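Long-range contact in P450 epoxidase (Sorangium cellulosum, PDB 1Q5D), which belongs to the cytochrome P450 family of haem proteins and carries its haem within a largely helical fold: residues I119-V130 and L370-T381. Sequence-based numbering, arbitrary orientation.
Sequences IDLLRAEIQRTV and LARLEAEIAVGT. With HEM (protoporphyrin IX containing Fe), chain B.
Beside the haem pocket of this cytochrome P450, helix 368-385, which directly follows the conserved cysteine-containing haem loop and is the L helix of the family, packs against helix 123-137 with Ile126 and Ile377 as reciprocal knobs. The two short segments run roughly parallel, at 38° with their axes 9.5 Å apart. Ile126 enters the hole formed by Leu370, Leu373, Glu374 and Ile377, while Ile377 fits among Arg123, Ile126, Gln127 and Val130. The two side chains cross nearly at a right angle, with Ile126 CG2 lying 3.7 Å from Ile377 CD1. With Ile126 CG1 anti to the carbonyl carbon (chi1 -62°) and the chain extended beyond it, CD1 reaches both Leu373 CD2 and Glu374 CG. Toward the start of the contact, Ile119 slides past Leu373 in the opposite direction, a tight fit in which Ile119 CD1 and Leu373 CD2 approach to 3.4 Å. The other branch of Leu373, CD1, lies over one face of the Arg123 guanidinium, off-centre, while Asp120 forms a salt bridge with that group at its edge. At the far end, Gln127, bent at chi2 (70°), donates from NE2 to Thr381 OG1 at 3.0 Å, the acceptor lying close to the amide plane. A water donates to both Gln127 OE1 and Thr381 OG1, closing a small polar ring beside the apolar seam. Having accepted from Gln127 and the water, Thr381 OG1 itself donates to Ile377 O, which takes the backbone N-H of Thr381 from the opposite face of its plane. Leu370 CD1 meets Leu122 CD1 at 3.6 Å, and its CD2 touches the haem vinyl atom CBC, linking this seam to the cofactor. Elsewhere around helix 368-385, Ala375 and Val379 pack on helices 257-272 and 287-297, whereas helix 154-161 touches both Leu122 and Glu374.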
loop_
_atom_site.group_PDB
_atom_site.type_symbol
_atom_site.label_atom_id
_atom_site.label_comp_id
_atom_site.label_asym_id
_atom_site.label_seq_id
_atom_site.Cartn_x
_atom_site.Cartn_y
_atom_site.Cartn_z
ATOM N N ILE A 119 14.395 10.818 -3.147
ATOM C CA ILE A 119 14.498 9.357 -3.288
ATOM C C ILE A 119 15.245 8.884 -4.543
ATOM O O ILE A 119 15.513 7.688 -4.707
ATOM C CB ILE A 119 13.116 8.643 -3.148
ATOM C CG1 ILE A 119 12.184 8.996 -4.303
ATOM C CG2 ILE A 119 12.487 8.967 -1.802
ATOM C CD1 ILE A 119 12.207 7.985 -5.414
ATOM N N ASP A 120 15.622 9.825 -5.398
ATOM C CA ASP A 120 16.413 9.494 -6.573
ATOM C C ASP A 120 17.724 8.793 -6.239
ATOM O O ASP A 120 18.200 7.976 -7.015
ATOM C CB ASP A 120 16.684 10.746 -7.419
ATOM C CG ASP A 120 17.250 10.408 -8.774
ATOM O OD1 ASP A 120 16.513 9.812 -9.594
ATOM O OD2 ASP A 120 18.426 10.676 -9.106
ATOM N N LEU A 121 18.299 9.109 -5.081
ATOM C CA LEU A 121 19.584 8.559 -4.679
ATOM C C LEU A 121 19.533 7.035 -4.547
ATOM O O LEU A 121 20.559 6.359 -4.651
ATOM C CB LEU A 121 20.033 9.178 -3.355
ATOM C CG LEU A 121 19.924 10.693 -3.178
ATOM C CD1 LEU A 121 20.558 11.095 -1.865
ATOM C CD2 LEU A 121 20.631 11.404 -4.325
ATOM N N LEU A 122 18.325 6.503 -4.334
ATOM C CA LEU A 122 18.107 5.071 -4.142
ATOM C C LEU A 122 18.152 4.311 -5.461
ATOM O O LEU A 122 18.151 3.086 -5.487
ATOM C CB LEU A 122 16.748 4.833 -3.453
ATOM C CG LEU A 122 16.585 5.548 -2.106
ATOM C CD1 LEU A 122 15.259 5.192 -1.403
ATOM C CD2 LEU A 122 17.769 5.221 -1.213
ATOM N N ARG A 123 18.217 5.043 -6.563
ATOM C CA ARG A 123 18.102 4.430 -7.885
ATOM C C ARG A 123 19.110 3.302 -8.116
ATOM O O ARG A 123 18.768 2.224 -8.620
ATOM C CB ARG A 123 18.248 5.505 -8.960
ATOM C CG ARG A 123 17.944 5.053 -10.360
ATOM C CD ARG A 123 17.903 6.211 -11.363
ATOM N NE ARG A 123 16.733 6.112 -12.223
ATOM C CZ ARG A 123 15.675 6.901 -12.146
ATOM N NH1 ARG A 123 15.624 7.879 -11.255
ATOM N NH2 ARG A 123 14.673 6.710 -12.978
ATOM N N ALA A 124 20.354 3.548 -7.731
ATOM C CA ALA A 124 21.409 2.565 -7.958
ATOM C C ALA A 124 21.186 1.283 -7.167
ATOM O O ALA A 124 21.339 0.191 -7.694
ATOM C CB ALA A 124 22.789 3.168 -7.612
ATOM N N GLU A 125 20.867 1.422 -5.885
ATOM C CA GLU A 125 20.691 0.253 -5.018
ATOM C C GLU A 125 19.487 -0.580 -5.463
ATOM O O GLU A 125 19.536 -1.814 -5.476
ATOM C CB GLU A 125 20.550 0.680 -3.546
ATOM C CG GLU A 125 20.281 -0.464 -2.575
ATOM C CD GLU A 125 21.458 -1.420 -2.427
ATOM O OE1 GLU A 125 21.344 -2.386 -1.637
ATOM O OE2 GLU A 125 22.495 -1.228 -3.111
ATOM N N ILE A 126 18.406 0.088 -5.850
ATOM C CA ILE A 126 17.233 -0.644 -6.342
ATOM C C ILE A 126 17.570 -1.444 -7.604
ATOM O O ILE A 126 17.214 -2.632 -7.727
ATOM C CB ILE A 126 16.030 0.308 -6.575
ATOM C CG1 ILE A 126 15.601 0.970 -5.266
ATOM C CG2 ILE A 126 14.866 -0.446 -7.231
ATOM C CD1 ILE A 126 14.691 2.214 -5.430
ATOM N N GLN A 127 18.271 -0.812 -8.550
ATOM C CA GLN A 127 18.685 -1.516 -9.769
ATOM C C GLN A 127 19.569 -2.733 -9.473
ATOM O O GLN A 127 19.384 -3.789 -10.047
ATOM C CB GLN A 127 19.431 -0.567 -10.727
ATOM C CG GLN A 127 19.747 -1.190 -12.083
ATOM C CD GLN A 127 18.523 -1.413 -12.945
ATOM O OE1 GLN A 127 17.864 -0.457 -13.335
ATOM N NE2 GLN A 127 18.238 -2.669 -13.274
ATOM N N ARG A 128 20.560 -2.551 -8.609
ATOM C CA ARG A 128 21.394 -3.641 -8.105
ATOM C C ARG A 128 20.565 -4.827 -7.585
ATOM O O ARG A 128 20.816 -5.984 -7.935
ATOM C CB ARG A 128 22.241 -3.086 -6.967
ATOM C CG ARG A 128 23.202 -4.039 -6.311
ATOM C CD ARG A 128 24.388 -3.312 -5.706
ATOM N NE ARG A 128 24.585 -2.031 -6.381
ATOM C CZ ARG A 128 24.503 -0.835 -5.796
ATOM N NH1 ARG A 128 24.233 -0.728 -4.506
ATOM N NH2 ARG A 128 24.694 0.267 -6.506
ATOM N N THR A 129 19.598 -4.536 -6.721
ATOM C CA THR A 129 18.777 -5.586 -6.126
ATOM C C THR A 129 18.006 -6.316 -7.230
ATOM O O THR A 129 18.034 -7.541 -7.310
ATOM C CB THR A 129 17.835 -4.972 -5.084
ATOM O OG1 THR A 129 18.620 -4.306 -4.081
ATOM C CG2 THR A 129 17.096 -6.058 -4.299
ATOM N N VAL A 130 17.372 -5.539 -8.107
ATOM C CA VAL A 130 16.641 -6.055 -9.255
ATOM C C VAL A 130 17.548 -6.924 -10.149
ATOM O O VAL A 130 17.140 -7.993 -10.619
ATOM C CB VAL A 130 16.008 -4.869 -10.034
ATOM C CG1 VAL A 130 15.780 -5.201 -11.508
ATOM C CG2 VAL A 130 14.716 -4.408 -9.343
ATOM N N LEU A 370 8.701 6.910 -4.104
ATOM C CA LEU A 370 9.482 5.696 -3.897
ATOM C C LEU A 370 8.845 4.479 -4.580
ATOM O O LEU A 370 9.519 3.731 -5.285
ATOM C CB LEU A 370 9.723 5.458 -2.403
ATOM C CG LEU A 370 10.674 4.317 -2.002
ATOM C CD1 LEU A 370 11.982 4.396 -2.779
ATOM C CD2 LEU A 370 10.943 4.381 -0.515
ATOM N N ALA A 371 7.536 4.310 -4.411
ATOM C CA ALA A 371 6.821 3.223 -5.065
ATOM C C ALA A 371 6.953 3.267 -6.590
ATOM O O ALA A 371 7.232 2.260 -7.237
ATOM C CB ALA A 371 5.331 3.265 -4.667
ATOM N N ARG A 372 6.743 4.444 -7.171
ATOM C CA ARG A 372 6.790 4.554 -8.618
ATOM C C ARG A 372 8.194 4.251 -9.117
ATOM O O ARG A 372 8.352 3.579 -10.122
ATOM C CB ARG A 372 6.366 5.953 -9.073
ATOM C CG ARG A 372 4.845 6.210 -9.043
ATOM C CD ARG A 372 4.472 7.697 -9.279
ATOM N NE ARG A 372 3.025 7.956 -9.308
ATOM C CZ ARG A 372 2.466 9.116 -8.971
ATOM N NH1 ARG A 372 3.231 10.135 -8.564
ATOM N NH2 ARG A 372 1.135 9.261 -9.011
ATOM N N LEU A 373 9.202 4.734 -8.393
ATOM C CA LEU A 373 10.604 4.471 -8.765
ATOM C C LEU A 373 10.929 2.990 -8.717
ATOM O O LEU A 373 11.493 2.425 -9.667
ATOM C CB LEU A 373 11.576 5.251 -7.880
ATOM C CG LEU A 373 13.065 4.954 -8.176
ATOM C CD1 LEU A 373 13.412 5.409 -9.580
ATOM C CD2 LEU A 373 13.972 5.611 -7.138
ATOM N N GLU A 374 10.577 2.336 -7.610
ATOM C CA GLU A 374 10.842 0.916 -7.512
ATOM C C GLU A 374 10.186 0.148 -8.637
ATOM O O GLU A 374 10.792 -0.750 -9.224
ATOM C CB GLU A 374 10.321 0.349 -6.189
ATOM C CG GLU A 374 10.949 0.948 -4.947
ATOM C CD GLU A 374 10.382 0.301 -3.705
ATOM O OE1 GLU A 374 10.391 -0.950 -3.645
ATOM O OE2 GLU A 374 9.936 1.030 -2.801
ATOM N N ALA A 375 8.929 0.476 -8.919
ATOM C CA ALA A 375 8.196 -0.258 -9.938
ATOM C C ALA A 375 8.731 0.045 -11.340
ATOM O O ALA A 375 8.800 -0.834 -12.193
ATOM C CB ALA A 375 6.696 0.038 -9.843
ATOM N N GLU A 376 9.116 1.292 -11.570
ATOM C CA GLU A 376 9.690 1.666 -12.864
ATOM C C GLU A 376 10.939 0.837 -13.139
ATOM O O GLU A 376 11.093 0.239 -14.204
ATOM C CB GLU A 376 10.040 3.148 -12.847
ATOM C CG GLU A 376 9.902 3.842 -14.188
ATOM C CD GLU A 376 10.396 5.273 -14.130
ATOM O OE1 GLU A 376 10.327 5.895 -13.033
ATOM O OE2 GLU A 376 10.864 5.770 -15.181
ATOM N N ILE A 377 11.818 0.780 -12.157
ATOM C CA ILE A 377 13.041 -0.019 -12.286
ATOM C C ILE A 377 12.742 -1.511 -12.414
ATOM O O ILE A 377 13.272 -2.180 -13.289
ATOM C CB ILE A 377 13.968 0.246 -11.085
ATOM C CG1 ILE A 377 14.554 1.655 -11.175
ATOM C CG2 ILE A 377 15.089 -0.784 -11.030
ATOM C CD1 ILE A 377 15.217 2.122 -9.887
ATOM N N ALA A 378 11.870 -2.033 -11.552
ATOM C CA ALA A 378 11.594 -3.474 -11.525
ATOM C C ALA A 378 10.880 -3.964 -12.775
ATOM O O ALA A 378 11.258 -4.986 -13.358
ATOM C CB ALA A 378 10.755 -3.840 -10.278
ATOM N N VAL A 379 9.831 -3.249 -13.163
ATOM C CA VAL A 379 9.015 -3.634 -14.311
ATOM C C VAL A 379 9.737 -3.291 -15.620
ATOM O O VAL A 379 9.762 -4.110 -16.538
ATOM C CB VAL A 379 7.630 -2.974 -14.304
ATOM C CG1 VAL A 379 6.794 -3.457 -15.518
ATOM C CG2 VAL A 379 6.884 -3.244 -12.977
ATOM N N GLY A 380 10.330 -2.103 -15.693
ATOM C CA GLY A 380 11.124 -1.728 -16.858
ATOM C C GLY A 380 12.218 -2.759 -17.138
ATOM O O GLY A 380 12.317 -3.284 -18.247
ATOM N N THR A 381 13.009 -3.084 -16.118
ATOM C CA THR A 381 14.116 -4.037 -16.264
ATOM C C THR A 381 13.693 -5.420 -16.727
ATOM O O THR A 381 14.298 -5.992 -17.654
ATOM C CB THR A 381 14.866 -4.185 -14.939
ATOM O OG1 THR A 381 15.509 -2.951 -14.599
ATOM C CG2 THR A 381 16.015 -5.189 -15.071
HETATM C CHA HEM B . -0.818 6.254 3.115
HETATM C CHB HEM B . -1.421 3.708 -0.933
HETATM C CHC HEM B . 3.356 2.815 -1.076
HETATM C CHD HEM B . 3.840 4.847 3.253
HETATM C C1A HEM B . -1.376 5.719 1.985
HETATM C C2A HEM B . -2.741 5.897 1.548
HETATM C C3A HEM B . -2.916 5.178 0.439
HETATM C C4A HEM B . -1.662 4.530 0.133
HETATM C CMA HEM B . -4.229 5.070 -0.383
HETATM C CAA HEM B . -3.798 6.773 2.262
HETATM C CBA HEM B . -4.703 5.911 3.148
HETATM C CGA HEM B . -5.789 6.786 3.753
HETATM O O1A HEM B . -6.569 6.288 4.623
HETATM O O2A HEM B . -5.869 7.992 3.383
HETATM C C1B HEM B . -0.179 3.268 -1.290
HETATM C C2B HEM B . 0.078 2.497 -2.481
HETATM C C3B HEM B . 1.374 2.234 -2.518
HETATM C C4B HEM B . 2.005 2.832 -1.359
HETATM C CMB HEM B . -0.961 2.011 -3.529
HETATM C CAB HEM B . 2.006 1.434 -3.670
HETATM C CBB HEM B . 3.185 0.833 -3.544
HETATM C C1C HEM B . 3.925 3.317 0.056
HETATM C C2C HEM B . 5.335 3.323 0.380
HETATM C C3C HEM B . 5.453 3.887 1.586
HETATM C C4C HEM B . 4.128 4.264 2.041
HETATM C CMC HEM B . 6.441 2.761 -0.552
HETATM C CAC HEM B . 6.703 4.158 2.442
HETATM C CBC HEM B . 7.923 4.068 1.920
HETATM C C1D HEM B . 2.621 5.347 3.634
HETATM C C2D HEM B . 2.372 5.914 4.927
HETATM C C3D HEM B . 0.929 6.361 4.892
HETATM C C4D HEM B . 0.446 5.997 3.588
HETATM C CMD HEM B . 3.374 6.058 6.084
HETATM C CAD HEM B . 0.147 7.074 6.009
HETATM C CBD HEM B . 0.058 8.540 5.568
HETATM C CGD HEM B . -0.723 9.352 6.571
HETATM O O1D HEM B . -1.664 8.785 7.182
HETATM O O2D HEM B . -0.403 10.562 6.774
HETATM N NA HEM B . -0.733 4.879 1.102
HETATM N NB HEM B . 1.018 3.475 -0.603
HETATM N NC HEM B . 3.230 3.885 1.093
HETATM N ND HEM B . 1.467 5.400 2.871
HETATM FE FE HEM B . 1.271 4.534 1.016
HETATM O O HOH W 1 15.765 0.169 -14.865
HETATM O O HOH W 2 0.750 2.652 2.043
#